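Side-chain contacts in nuclear polyadenylated RNA-binding protein NAB2 (Saccharomyces cerevisiae, PDB 2V75), which binds the poly(A) tails of mRNAs, protecting them from exosome degradation, and takes part in poly(A) tail length control and nuclear export: residues 33-36 and 37-41; 46-49 and 50-54; 57-61 and 62-66; 8-11 and 12-16. All coordinates share one frame; numbering follows the deposited sequence.

Overall arrangement
The four contacts are one-turn side-chain contacts in the N-terminal domain of the protein, an all-helical bundle. Interaction 1, in helix 28-40, touches interaction 2 and interaction 4, its centre lying about 11 Å from each. Toward interaction 2 the link is the Tyr34 hydroxyl on Glu51 and Leu38 on Val48; toward interaction 4, Val36 on Leu10 and Lys11. Interactions 2 and 3, centres about 9 Å apart, are joined by a salt bridge in which Asp50 OD1 lies 2.6 Å from Arg61 NH2. Interaction 4 does not touch 2 or 3, the nearest atoms in each case being about 8 Å away. All four are structural packing within the domain.

Interaction 1 of 4, residues 33-36 and 37-41; sequences EYIV and LLIVN
Leu38 turns back along helix 28-40 onto the ring of Tyr34, one turn earlier. Its CB lies 3.5 Å from Ile35 O. With CG anti to the carbonyl carbon (chi1 -72°), the branch runs back past the Tyr34 carbonyl, Leu38 CG coming within 3.4 Å of Tyr34 O. From there Leu38 CD1 reaches the ring at its edge, near the ring plane, 3.5 Å from Tyr34 CD2 and almost as close to CE2. The ring is swung beside its own carbonyl carbon (chi1 -157°), which brings that edge alongside the methyl. Tyrosine suits this half-exposed place: its carbon edge packs against leucine while its hydroxyl bonds Glu51 of helix 45-55.

On the buried side Ile35 and Ile39 lie side by side and point the same way, with Ile35 CG2 and Ile39 CD1 3.7 Å apart. Branched at CB, each isoleucine can offer one arm along the helix and another to neighbouring helices. Val36, buried, and Val40, exposed, meet more loosely, CG1 to CG2, at 4.0 Å. Beneath all three pairs run i to i+4 backbone bonds, such as Val40 N to Val36 O at 2.9 Å.

Asn41, the first residue to leave helical geometry, folds its amide back so that ND2 donates to Leu37 O at 2.9 Å. The bond is nearly straight (167°) and uses a lone pair in the carbonyl plane. Leu37 O, which Asn41 N bonds weakly, is thus gripped by the amide as well: a side-chain-to-backbone bond ending a helix whose buried residues pack in the helical bundle against helices 7-18, 45-55 and 61-79.

Interaction 2 of 4, residues 46-49 and 50-54; sequences ESVV and DELAS
Leu52 leans back on Val48 through a single methyl pair, Leu52 CD1 to Val48 CG1, 4.0 Å apart. The two side chains run side by side in the same direction. Leucine CG stands beside its own backbone N (chi1 -66°), which carries Leu52 CG to 3.3 Å from Val48 O, where the apolar branch shields a carbonyl already bonded to Leu52 N. Both residues are buried, and apolar side chains suit the place because they face helices 28-40 and 61-79.

Asp50 takes a similar first torsion, but to a polar end. Its carboxylate carbon, Asp50 CG, comes 3.1 Å from Glu46 O, while the backbone N of Asp50 donates to that same oxygen at 2.8 Å. The carboxylate oxygens and Glu46 O are all acceptors and cannot bond one another; Asp50 OD1 is instead engaged by Arg61 in a salt bridge, which probably stabilises the negative charge.

Glu51 bends at chi2 (89°), carrying its carboxylate away from residues 46-49 toward helix 28-40, where Tyr34 holds it. Ser54 folds its short side chain back, OG donating to Glu51 O at 2.6 Å. Helix 45-55 rests Val48, Val49 and Leu52 on Val68 of helix 61-79, while Val48 and Glu51 also meet Leu38, and Leu52 meets Ile35, both on helix 28-40.

Interaction 3 of 4, residues 57-61 and 62-66; sequences DSVSR and DTLAN
Ser60 OG accepts a hydrogen bond from Thr63 N, 3.0 Å long with an N-H...O angle of 159°: the N-cap of helix 61-79. Serine suits the position because its short side chain can stand in for the backbone acceptor that first-turn N-H groups lack. The torsion serves this directly, since OG lies between its own backbone N and carbonyl carbon (chi1 67°), which turns it toward the N-H of Thr63. The hydroxyl of Thr63 lies equally near, OG1 to Ser60 OG being 3.0 Å. Behind the cap, ordinary helical bonding takes over: Leu64 N donates to Ser60 O at 2.9 Å, and Ala65 N to Arg61 O at 2.8 Å.

Arg61, the first residue of the helix, has an extended chain from CG to NE that carries its guanidinium group away from the cap to Asp50. The long aliphatic portion suits a surface residue that also covers Val49.

Packing completes the turn. Val59, just before the cap, faces the helix, and its side chain crosses that of Thr63 at about a right angle; Val59 also touches Phe24 and Thr63 touches Ile21, both in loops. Leu64 is buried, touching Leu52 and Ala53 of helix 45-55 as well as Val59: Leu64 CG stands 3.9 Å from Val59 CG1. That same valine methyl is squeezed more tightly against threonine, with Val59 CG1 and Thr63 CG2 only 3.5 Å apart.

Interaction 4 of 4, residues 8-11 and 12-16; sequences ENLK and VIVAE
Val14 brings one methyl close to the carbonyl oxygen of Leu10, Val14 CG2 lying 3.2 Å from Leu10 O, while its N donates to that oxygen at 2.8 Å. The side chains themselves meet loosely, Leu10 CG to Val14 CG2 at 4.3 Å. Leucine holds CG beside its carbonyl carbon (chi1 -166°), which slants the branch forward along the helix toward the valine. Ile13 turns the other way: Ile13 CG1, beside its own backbone N, runs back to 3.3 Å from Asn9 O, and CD1 follows the same carbonyl. Both beta-branched residues thus cover an already bonded oxygen with hydrocarbon, which suits them to the buried face.

On the more open side Lys11 stretches back, extended beyond CG, until NZ forms a salt bridge with Glu8 OE2 at 2.9 Å. The ammonium meets that oxygen on the syn side, 28° out of the carboxylate plane. A long lysine can rest its CG methylene on Val36 and still present its charge to the acid; Glu33 adds a weak, long ion pair.

Helix 7-18 packs against three others: Leu10 and Val14 contact helices 28-40 and 61-79, while Ile13 spans helices 61-79 and 84-93.

Interaction 1 of 4, residues 33-36 and 37-41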
ATOM      1  N   GLU A  33      -2.907  -6.011   4.473  1.00 44.49           N
ATOM      2  CA  GLU A  33      -3.778  -5.828   5.633  1.00 41.72           C
ATOM      3  C   GLU A  33      -3.072  -5.001   6.699  1.00 38.85           C
ATOM      4  O   GLU A  33      -3.706  -4.186   7.384  1.00 39.44           O
ATOM      5  CB  GLU A  33      -4.187  -7.177   6.195  1.00 41.74           C
ATOM      6  CG  GLU A  33      -5.271  -7.857   5.355  1.00 48.80           C
ATOM      7  CD  GLU A  33      -6.661  -7.757   5.977  1.00 65.40           C
ATOM      8  OE1 GLU A  33      -6.822  -7.072   7.019  1.00 66.31           O
ATOM      9  OE2 GLU A  33      -7.590  -8.409   5.437  1.00 72.19           O
ATOM     10  N   TYR A  34      -1.787  -5.264   6.877  1.00 42.32           N
ATOM     11  CA  TYR A  34      -1.045  -4.593   7.941  1.00 40.28           C
ATOM     12  C   TYR A  34      -0.940  -3.112   7.568  1.00 39.17           C
ATOM     13  O   TYR A  34      -1.147  -2.238   8.416  1.00 40.46           O
ATOM     14  CB  TYR A  34       0.358  -5.156   8.091  1.00 38.71           C
ATOM     15  CG  TYR A  34       0.966  -4.943   9.439  1.00 35.53           C
ATOM     16  CD1 TYR A  34       0.824  -5.862  10.442  1.00 39.70           C
ATOM     17  CD2 TYR A  34       1.651  -3.793   9.741  1.00 40.81           C
ATOM     18  CE1 TYR A  34       1.381  -5.648  11.710  1.00 41.13           C
ATOM     19  CE2 TYR A  34       2.182  -3.580  10.985  1.00 39.82           C
ATOM     20  CZ  TYR A  34       2.039  -4.483  11.980  1.00 43.38           C
ATOM     21  OH  TYR A  34       2.626  -4.151  13.194  1.00 44.22           O
ATOM     22  N   ILE A  35      -0.625  -2.839   6.315  1.00 37.73           N
ATOM     23  CA  ILE A  35      -0.542  -1.456   5.836  1.00 42.87           C
ATOM     24  C   ILE A  35      -1.840  -0.671   6.046  1.00 41.51           C
ATOM     25  O   ILE A  35      -1.850   0.425   6.609  1.00 37.45           O
ATOM     26  CB  ILE A  35      -0.038  -1.364   4.381  1.00 41.94           C
ATOM     27  CG1 ILE A  35       1.436  -1.808   4.318  1.00 41.64           C
ATOM     28  CG2 ILE A  35      -0.294   0.068   3.824  1.00 44.06           C
ATOM     29  CD1 ILE A  35       1.979  -1.848   2.877  1.00 42.74           C
ATOM     30  N   VAL A  36      -2.954  -1.277   5.692  1.00 41.78           N
ATOM     31  CA  VAL A  36      -4.224  -0.620   5.851  1.00 39.11           C
ATOM     32  C   VAL A  36      -4.595  -0.436   7.308  1.00 39.45           C
ATOM     33  O   VAL A  36      -5.162   0.582   7.656  1.00 42.41           O
ATOM     34  CB  VAL A  36      -5.277  -1.379   5.057  1.00 44.67           C
ATOM     35  CG1 VAL A  36      -6.691  -0.906   5.421  1.00 44.68           C
ATOM     36  CG2 VAL A  36      -4.918  -1.257   3.569  1.00 41.89           C
ATOM     37  N   LEU A  37      -4.242  -1.385   8.177  1.00 41.33           N
ATOM     38  CA  LEU A  37      -4.407  -1.222   9.610  1.00 41.02           C
ATOM     39  C   LEU A  37      -3.654   0.024  10.101  1.00 37.30           C
ATOM     40  O   LEU A  37      -4.203   0.784  10.930  1.00 38.51           O
ATOM     41  CB  LEU A  37      -3.884  -2.458  10.360  1.00 41.41           C
ATOM     42  CG  LEU A  37      -3.840  -2.409  11.882  1.00 43.61           C
ATOM     43  CD1 LEU A  37      -5.227  -2.466  12.484  1.00 46.19           C
ATOM     44  CD2 LEU A  37      -3.000  -3.556  12.442  1.00 42.24           C
ATOM     45  N   LEU A  38      -2.417   0.185   9.646  1.00 39.42           N
ATOM     46  CA  LEU A  38      -1.572   1.306  10.109  1.00 35.37           C
ATOM     47  C   LEU A  38      -2.170   2.633   9.608  1.00 40.76           C
ATOM     48  O   LEU A  38      -2.239   3.593  10.341  1.00 40.21           O
ATOM     49  CB  LEU A  38      -0.146   1.127   9.599  1.00 40.61           C
ATOM     50  CG  LEU A  38       0.622  -0.016  10.295  1.00 41.89           C
ATOM     51  CD1 LEU A  38       1.932  -0.290   9.574  1.00 36.65           C
ATOM     52  CD2 LEU A  38       0.763   0.305  11.787  1.00 44.50           C
ATOM     53  N   ILE A  39      -2.665   2.657   8.380  1.00 38.12           N
ATOM     54  CA  ILE A  39      -3.115   3.906   7.739  1.00 40.45           C
ATOM     55  C   ILE A  39      -4.453   4.304   8.285  1.00 44.90           C
ATOM     56  O   ILE A  39      -4.620   5.412   8.787  1.00 48.43           O
ATOM     57  CB  ILE A  39      -3.187   3.819   6.215  1.00 43.09           C
ATOM     58  CG1 ILE A  39      -1.767   3.744   5.652  1.00 44.69           C
ATOM     59  CG2 ILE A  39      -4.025   4.999   5.659  1.00 47.77           C
ATOM     60  CD1 ILE A  39      -1.670   3.457   4.149  1.00 50.08           C
ATOM     61  N   VAL A  40      -5.397   3.367   8.283  1.00 43.12           N
ATOM     62  CA  VAL A  40      -6.712   3.677   8.768  1.00 50.37           C
ATOM     63  C   VAL A  40      -6.702   4.179  10.201  1.00 48.16           C
ATOM     64  O   VAL A  40      -7.563   4.952  10.603  1.00 55.98           O
ATOM     65  CB  VAL A  40      -7.587   2.432   8.687  1.00 53.86           C
ATOM     66  CG1 VAL A  40      -8.683   2.508   9.742  1.00 55.40           C
ATOM     67  CG2 VAL A  40      -8.110   2.343   7.255  1.00 50.84           C
ATOM     68  N   ASN A  41      -5.732   3.737  10.993  1.00 51.79           N
ATOM     69  CA  ASN A  41      -5.707   4.170  12.371  1.00 51.01           C
ATOM     70  C   ASN A  41      -4.946   5.455  12.657  1.00 50.69           C
ATOM     71  O   ASN A  41      -4.736   5.800  13.821  1.00 53.99           O
ATOM     72  CB  ASN A  41      -5.248   3.028  13.265  1.00 60.05           C
ATOM     73  CG  ASN A  41      -6.372   2.049  13.521  1.00 66.40           C
ATOM     74  OD1 ASN A  41      -7.289   2.338  14.298  1.00 71.20           O
ATOM     75  ND2 ASN A  41      -6.347   0.918  12.818  1.00 63.90           N
TER

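Interaction 2 of 4, residues 46-49 and 50-54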
ATOM      1  N   GLU A  46       5.835   8.517   7.503  1.00 40.03           N
ATOM      2  CA  GLU A  46       7.039   8.068   8.190  1.00 46.50           C
ATOM      3  C   GLU A  46       6.842   6.936   9.212  1.00 40.26           C
ATOM      4  O   GLU A  46       7.584   5.956   9.181  1.00 47.72           O
ATOM      5  CB  GLU A  46       7.654   9.262   8.915  1.00 54.66           C
ATOM      6  CG  GLU A  46       6.608  10.243   9.555  1.00 60.00           C
ATOM      7  CD  GLU A  46       6.247  11.496   8.701  1.00 62.47           C
ATOM      8  OE1 GLU A  46       5.591  11.377   7.620  1.00 37.14           O
ATOM      9  OE2 GLU A  46       6.627  12.604   9.171  1.00 68.93           O
ATOM     10  N   SER A  47       5.811   7.049  10.049  1.00 44.04           N
ATOM     11  CA  SER A  47       5.496   6.039  11.066  1.00 44.03           C
ATOM     12  C   SER A  47       5.050   4.739  10.417  1.00 40.91           C
ATOM     13  O   SER A  47       5.354   3.647  10.890  1.00 41.13           O
ATOM     14  CB  SER A  47       4.461   6.534  12.090  1.00 43.61           C
ATOM     15  OG  SER A  47       3.113   6.266  11.684  1.00 43.24           O
ATOM     16  N   VAL A  48       4.328   4.806   9.319  1.00 39.58           N
ATOM     17  CA  VAL A  48       3.914   3.586   8.665  1.00 37.55           C
ATOM     18  C   VAL A  48       5.148   2.925   8.008  1.00 42.31           C
ATOM     19  O   VAL A  48       5.308   1.710   8.074  1.00 38.01           O
ATOM     20  CB  VAL A  48       2.776   3.812   7.655  1.00 37.48           C
ATOM     21  CG1 VAL A  48       2.469   2.529   6.884  1.00 39.57           C
ATOM     22  CG2 VAL A  48       1.569   4.470   8.402  1.00 40.19           C
ATOM     23  N   VAL A  49       5.992   3.708   7.357  1.00 38.51           N
ATOM     24  CA  VAL A  49       7.177   3.129   6.706  1.00 38.00           C
ATOM     25  C   VAL A  49       8.113   2.513   7.741  1.00 41.47           C
ATOM     26  O   VAL A  49       8.532   1.346   7.627  1.00 38.93           O
ATOM     27  CB  VAL A  49       7.876   4.170   5.843  1.00 38.39           C
ATOM     28  CG1 VAL A  49       9.168   3.586   5.229  1.00 44.24           C
ATOM     29  CG2 VAL A  49       6.932   4.579   4.705  1.00 36.83           C
ATOM     30  N   ASP A  50       8.361   3.280   8.785  1.00 43.83           N
ATOM     31  CA  ASP A  50       9.107   2.793   9.951  1.00 46.29           C
ATOM     32  C   ASP A  50       8.618   1.425  10.457  1.00 40.30           C
ATOM     33  O   ASP A  50       9.429   0.528  10.662  1.00 44.88           O
ATOM     34  CB  ASP A  50       9.007   3.789  11.104  1.00 44.21           C
ATOM     35  CG  ASP A  50       9.904   4.963  10.939  1.00 52.49           C
ATOM     36  OD1 ASP A  50      10.776   4.911  10.037  1.00 50.30           O
ATOM     37  OD2 ASP A  50       9.746   5.920  11.746  1.00 51.95           O
ATOM     38  N   GLU A  51       7.307   1.265  10.658  1.00 43.40           N
ATOM     39  CA  GLU A  51       6.751   0.062  11.232  1.00 43.63           C
ATOM     40  C   GLU A  51       6.962  -1.076  10.251  1.00 40.78           C
ATOM     41  O   GLU A  51       7.372  -2.164  10.661  1.00 41.55           O
ATOM     42  CB  GLU A  51       5.274   0.236  11.630  1.00 43.00           C
ATOM     43  CG  GLU A  51       4.494  -1.011  11.986  1.00 56.27           C
ATOM     44  CD  GLU A  51       4.572  -1.388  13.464  1.00 58.31           C
ATOM     45  OE1 GLU A  51       5.546  -0.952  14.119  1.00 53.35           O
ATOM     46  OE2 GLU A  51       3.661  -2.106  13.945  1.00 63.03           O
ATOM     47  N   LEU A  52       6.726  -0.847   8.964  1.00 36.17           N
ATOM     48  CA  LEU A  52       6.882  -1.904   7.964  1.00 36.19           C
ATOM     49  C   LEU A  52       8.355  -2.372   7.859  1.00 37.24           C
ATOM     50  O   LEU A  52       8.645  -3.569   7.701  1.00 35.21           O
ATOM     51  CB  LEU A  52       6.401  -1.426   6.597  1.00 37.26           C
ATOM     52  CG  LEU A  52       4.911  -1.137   6.475  1.00 41.14           C
ATOM     53  CD1 LEU A  52       4.576  -0.367   5.124  1.00 41.09           C
ATOM     54  CD2 LEU A  52       4.192  -2.414   6.647  1.00 35.94           C
ATOM     55  N   ALA A  53       9.253  -1.407   7.913  1.00 36.74           N
ATOM     56  CA  ALA A  53      10.687  -1.683   7.898  1.00 39.72           C
ATOM     57  C   ALA A  53      11.125  -2.535   9.081  1.00 41.08           C
ATOM     58  O   ALA A  53      12.092  -3.309   8.971  1.00 37.63           O
ATOM     59  CB  ALA A  53      11.499  -0.409   7.873  1.00 34.84           C
ATOM     60  N   SER A  54      10.479  -2.336  10.228  1.00 36.81           N
ATOM     61  CA  SER A  54      10.711  -3.197  11.370  1.00 38.31           C
ATOM     62  C   SER A  54      10.211  -4.643  11.187  1.00 37.74           C
ATOM     63  O   SER A  54      10.724  -5.534  11.803  1.00 35.95           O
ATOM     64  CB  SER A  54      10.144  -2.577  12.648  1.00 42.42           C
ATOM     65  OG  SER A  54       8.765  -2.799  12.792  1.00 47.17           O
TER

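Interaction 3 of 4, residues 57-61 and 62-66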
ATOM      1  N   ASP A  57      12.562  -7.149   6.480  1.00 43.40           N
ATOM      2  CA  ASP A  57      13.917  -6.800   6.064  1.00 38.92           C
ATOM      3  C   ASP A  57      14.262  -7.195   4.622  1.00 35.97           C
ATOM      4  O   ASP A  57      15.356  -6.876   4.130  1.00 39.43           O
ATOM      5  CB  ASP A  57      14.929  -7.368   7.040  1.00 41.41           C
ATOM      6  CG  ASP A  57      14.780  -8.863   7.247  1.00 43.96           C
ATOM      7  OD1 ASP A  57      13.993  -9.512   6.496  1.00 46.13           O
ATOM      8  OD2 ASP A  57      15.441  -9.376   8.183  1.00 49.67           O
ATOM      9  N   SER A  58      13.329  -7.857   3.951  1.00 35.22           N
ATOM     10  CA  SER A  58      13.463  -8.259   2.556  1.00 39.26           C
ATOM     11  C   SER A  58      13.045  -7.174   1.553  1.00 35.70           C
ATOM     12  O   SER A  58      13.197  -7.366   0.344  1.00 39.18           O
ATOM     13  CB  SER A  58      12.597  -9.518   2.355  1.00 44.35           C
ATOM     14  OG  SER A  58      11.268  -9.266   2.853  1.00 49.00           O
ATOM     15  N   VAL A  59      12.502  -6.065   2.061  1.00 39.50           N
ATOM     16  CA  VAL A  59      11.995  -4.950   1.270  1.00 38.92           C
ATOM     17  C   VAL A  59      12.701  -3.679   1.729  1.00 32.36           C
ATOM     18  O   VAL A  59      12.766  -3.365   2.941  1.00 38.12           O
ATOM     19  CB  VAL A  59      10.484  -4.736   1.435  1.00 38.12           C
ATOM     20  CG1 VAL A  59       9.931  -3.800   0.221  1.00 41.12           C
ATOM     21  CG2 VAL A  59       9.808  -6.119   1.535  1.00 47.36           C
ATOM     22  N   SER A  60      13.229  -2.958   0.757  1.00 39.16           N
ATOM     23  CA  SER A  60      13.949  -1.714   1.049  1.00 40.82           C
ATOM     24  C   SER A  60      13.014  -0.662   1.613  1.00 38.68           C
ATOM     25  O   SER A  60      11.797  -0.642   1.323  1.00 36.80           O
ATOM     26  CB  SER A  60      14.659  -1.182  -0.213  1.00 35.62           C
ATOM     27  OG  SER A  60      13.684  -0.775  -1.144  1.00 33.46           O
ATOM     28  N   ARG A  61      13.577   0.259   2.393  1.00 35.08           N
ATOM     29  CA  ARG A  61      12.780   1.386   2.866  1.00 36.37           C
ATOM     30  C   ARG A  61      12.297   2.248   1.698  1.00 38.03           C
ATOM     31  O   ARG A  61      11.158   2.718   1.689  1.00 35.67           O
ATOM     32  CB  ARG A  61      13.566   2.176   3.918  1.00 38.66           C
ATOM     33  CG  ARG A  61      12.922   3.371   4.360  1.00 39.31           C
ATOM     34  CD  ARG A  61      13.704   4.055   5.539  1.00 45.15           C
ATOM     35  NE  ARG A  61      12.727   4.953   6.125  1.00 53.27           N
ATOM     36  CZ  ARG A  61      12.123   4.826   7.307  1.00 53.40           C
ATOM     37  NH1 ARG A  61      12.448   3.892   8.194  1.00 44.33           N
ATOM     38  NH2 ARG A  61      11.213   5.749   7.604  1.00 57.71           N
ATOM     39  N   ASP A  62      13.121   2.417   0.677  1.00 37.18           N
ATOM     40  CA  ASP A  62      12.687   3.173  -0.495  1.00 37.38           C
ATOM     41  C   ASP A  62      11.436   2.536  -1.107  1.00 39.03           C
ATOM     42  O   ASP A  62      10.439   3.201  -1.392  1.00 36.87           O
ATOM     43  CB  ASP A  62      13.792   3.237  -1.556  1.00 36.49           C
ATOM     44  CG  ASP A  62      13.410   4.133  -2.702  1.00 41.88           C
ATOM     45  OD1 ASP A  62      13.395   5.362  -2.509  1.00 48.32           O
ATOM     46  OD2 ASP A  62      13.121   3.587  -3.765  1.00 39.36           O
ATOM     47  N   THR A  63      11.463   1.221  -1.311  1.00 36.39           N
ATOM     48  CA  THR A  63      10.298   0.518  -1.857  1.00 35.77           C
ATOM     49  C   THR A  63       9.083   0.598  -0.937  1.00 39.07           C
ATOM     50  O   THR A  63       7.957   0.912  -1.391  1.00 40.05           O
ATOM     51  CB  THR A  63      10.661  -0.938  -2.187  1.00 36.66           C
ATOM     52  OG1 THR A  63      11.576  -0.881  -3.264  1.00 38.09           O
ATOM     53  CG2 THR A  63       9.388  -1.782  -2.584  1.00 38.89           C
ATOM     54  N   LEU A  64       9.303   0.440   0.357  1.00 33.76           N
ATOM     55  CA  LEU A  64       8.192   0.547   1.307  1.00 36.09           C
ATOM     56  C   LEU A  64       7.583   1.937   1.238  1.00 40.14           C
ATOM     57  O   LEU A  64       6.363   2.107   1.281  1.00 38.33           O
ATOM     58  CB  LEU A  64       8.615   0.258   2.756  1.00 37.47           C
ATOM     59  CG  LEU A  64       8.970  -1.226   2.990  1.00 39.23           C
ATOM     60  CD1 LEU A  64       9.699  -1.378   4.330  1.00 43.32           C
ATOM     61  CD2 LEU A  64       7.681  -2.047   2.934  1.00 37.93           C
ATOM     62  N   ALA A  65       8.445   2.939   1.171  1.00 37.40           N
ATOM     63  CA  ALA A  65       7.969   4.304   1.042  1.00 36.48           C
ATOM     64  C   ALA A  65       7.102   4.549  -0.201  1.00 39.13           C
ATOM     65  O   ALA A  65       6.065   5.204  -0.129  1.00 39.07           O
ATOM     66  CB  ALA A  65       9.131   5.314   1.110  1.00 37.58           C
ATOM     67  N   ASN A  66       7.504   4.020  -1.344  1.00 36.96           N
ATOM     68  CA  ASN A  66       6.679   4.100  -2.533  1.00 39.69           C
ATOM     69  C   ASN A  66       5.306   3.478  -2.334  1.00 40.35           C
ATOM     70  O   ASN A  66       4.305   4.057  -2.764  1.00 37.46           O
ATOM     71  CB  ASN A  66       7.377   3.415  -3.675  1.00 42.94           C
ATOM     72  CG  ASN A  66       6.568   3.524  -4.966  1.00 50.99           C
ATOM     73  OD1 ASN A  66       6.266   2.528  -5.622  1.00 51.75           O
ATOM     74  ND2 ASN A  66       6.227   4.768  -5.335  1.00 51.83           N
TER

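Interaction 4 of 4, residues 8-11 and 12-16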
ATOM      1  N   GLU A   8     -11.775  -2.025   2.234  1.00 40.21           N
ATOM      2  CA  GLU A   8     -11.658  -3.272   1.479  1.00 48.10           C
ATOM      3  C   GLU A   8     -11.024  -2.998   0.118  1.00 41.07           C
ATOM      4  O   GLU A   8     -10.114  -3.703  -0.312  1.00 41.25           O
ATOM      5  CB  GLU A   8     -13.013  -3.992   1.357  1.00 52.23           C
ATOM      6  CG  GLU A   8     -13.526  -4.612   2.660  1.00 52.15           C
ATOM      7  CD  GLU A   8     -12.516  -5.538   3.340  1.00 57.99           C
ATOM      8  OE1 GLU A   8     -12.075  -6.528   2.723  1.00 57.93           O
ATOM      9  OE2 GLU A   8     -12.158  -5.293   4.513  1.00 65.32           O
ATOM     10  N   ASN A   9     -11.434  -1.926  -0.537  1.00 38.99           N
ATOM     11  CA  ASN A   9     -10.776  -1.537  -1.778  1.00 41.29           C
ATOM     12  C   ASN A   9      -9.329  -1.086  -1.592  1.00 44.57           C
ATOM     13  O   ASN A   9      -8.495  -1.317  -2.465  1.00 38.00           O
ATOM     14  CB  ASN A   9     -11.575  -0.467  -2.497  1.00 41.20           C
ATOM     15  CG  ASN A   9     -12.773  -1.048  -3.221  1.00 42.61           C
ATOM     16  OD1 ASN A   9     -12.769  -2.223  -3.601  1.00 40.46           O
ATOM     17  ND2 ASN A   9     -13.812  -0.240  -3.401  1.00 41.11           N
ATOM     18  N   LEU A  10      -9.021  -0.442  -0.474  1.00 38.49           N
ATOM     19  CA  LEU A  10      -7.627  -0.083  -0.227  1.00 39.61           C
ATOM     20  C   LEU A  10      -6.711  -1.303  -0.077  1.00 38.78           C
ATOM     21  O   LEU A  10      -5.596  -1.322  -0.582  1.00 39.71           O
ATOM     22  CB  LEU A  10      -7.526   0.846   0.980  1.00 40.76           C
ATOM     23  CG  LEU A  10      -6.173   1.518   1.069  1.00 37.77           C
ATOM     24  CD1 LEU A  10      -5.789   2.378  -0.147  1.00 41.44           C
ATOM     25  CD2 LEU A  10      -6.082   2.337   2.356  1.00 41.26           C
ATOM     26  N   LYS A  11      -7.208  -2.339   0.580  1.00 36.83           N
ATOM     27  CA  LYS A  11      -6.406  -3.549   0.781  1.00 39.12           C
ATOM     28  C   LYS A  11      -6.135  -4.173  -0.575  1.00 40.32           C
ATOM     29  O   LYS A  11      -5.038  -4.611  -0.864  1.00 38.36           O
ATOM     30  CB  LYS A  11      -7.135  -4.506   1.686  1.00 41.36           C
ATOM     31  CG  LYS A  11      -7.167  -4.155   3.178  1.00 49.53           C
ATOM     32  CD  LYS A  11      -7.925  -5.282   3.930  1.00 51.34           C
ATOM     33  CE  LYS A  11      -8.490  -4.805   5.242  1.00 53.36           C
ATOM     34  NZ  LYS A  11      -9.580  -5.690   5.687  1.00 50.59           N
ATOM     35  N   VAL A  12      -7.122  -4.141  -1.453  1.00 36.35           N
ATOM     36  CA  VAL A  12      -6.919  -4.665  -2.820  1.00 36.90           C
ATOM     37  C   VAL A  12      -5.921  -3.817  -3.584  1.00 34.72           C
ATOM     38  O   VAL A  12      -4.973  -4.312  -4.192  1.00 37.14           O
ATOM     39  CB  VAL A  12      -8.216  -4.742  -3.609  1.00 40.23           C
ATOM     40  CG1 VAL A  12      -7.928  -4.967  -5.098  1.00 36.79           C
ATOM     41  CG2 VAL A  12      -9.127  -5.869  -3.091  1.00 39.06           C
ATOM     42  N   ILE A  13      -6.028  -2.500  -3.445  1.00 35.88           N
ATOM     43  CA  ILE A  13      -5.140  -1.587  -4.179  1.00 38.31           C
ATOM     44  C   ILE A  13      -3.711  -1.718  -3.718  1.00 34.10           C
ATOM     45  O   ILE A  13      -2.770  -1.731  -4.508  1.00 38.08           O
ATOM     46  CB  ILE A  13      -5.596  -0.122  -4.029  1.00 35.20           C
ATOM     47  CG1 ILE A  13      -6.819   0.119  -4.920  1.00 37.03           C
ATOM     48  CG2 ILE A  13      -4.465   0.872  -4.371  1.00 37.73           C
ATOM     49  CD1 ILE A  13      -7.555   1.433  -4.519  1.00 41.53           C
ATOM     50  N   VAL A  14      -3.532  -1.888  -2.422  1.00 38.71           N
ATOM     51  CA  VAL A  14      -2.177  -2.118  -1.879  1.00 38.39           C
ATOM     52  C   VAL A  14      -1.566  -3.453  -2.353  1.00 36.72           C
ATOM     53  O   VAL A  14      -0.411  -3.492  -2.786  1.00 39.74           O
ATOM     54  CB  VAL A  14      -2.199  -1.972  -0.342  1.00 38.58           C
ATOM     55  CG1 VAL A  14      -0.810  -2.343   0.293  1.00 38.89           C
ATOM     56  CG2 VAL A  14      -2.541  -0.541   0.055  1.00 39.12           C
ATOM     57  N   ALA A  15      -2.351  -4.522  -2.284  1.00 36.28           N
ATOM     58  CA  ALA A  15      -1.973  -5.803  -2.873  1.00 34.72           C
ATOM     59  C   ALA A  15      -1.571  -5.693  -4.347  1.00 37.79           C
ATOM     60  O   ALA A  15      -0.631  -6.348  -4.776  1.00 36.86           O
ATOM     61  CB  ALA A  15      -3.094  -6.858  -2.649  1.00 37.36           C
ATOM     62  N   GLU A  16      -2.290  -4.899  -5.134  1.00 36.76           N
ATOM     63  CA  GLU A  16      -1.971  -4.761  -6.547  1.00 39.47           C
ATOM     64  C   GLU A  16      -0.591  -4.112  -6.715  1.00 36.86           C
ATOM     65  O   GLU A  16       0.211  -4.502  -7.585  1.00 38.11           O
ATOM     66  CB  GLU A  16      -3.054  -3.948  -7.270  1.00 37.62           C
ATOM     67  CG  GLU A  16      -4.374  -4.615  -7.281  1.00 38.50           C
ATOM     68  CD  GLU A  16      -4.430  -5.826  -8.181  1.00 35.79           C
ATOM     69  OE1 GLU A  16      -3.774  -5.883  -9.249  1.00 35.54           O
ATOM     70  OE2 GLU A  16      -5.286  -6.687  -7.906  1.00 37.39           O
TER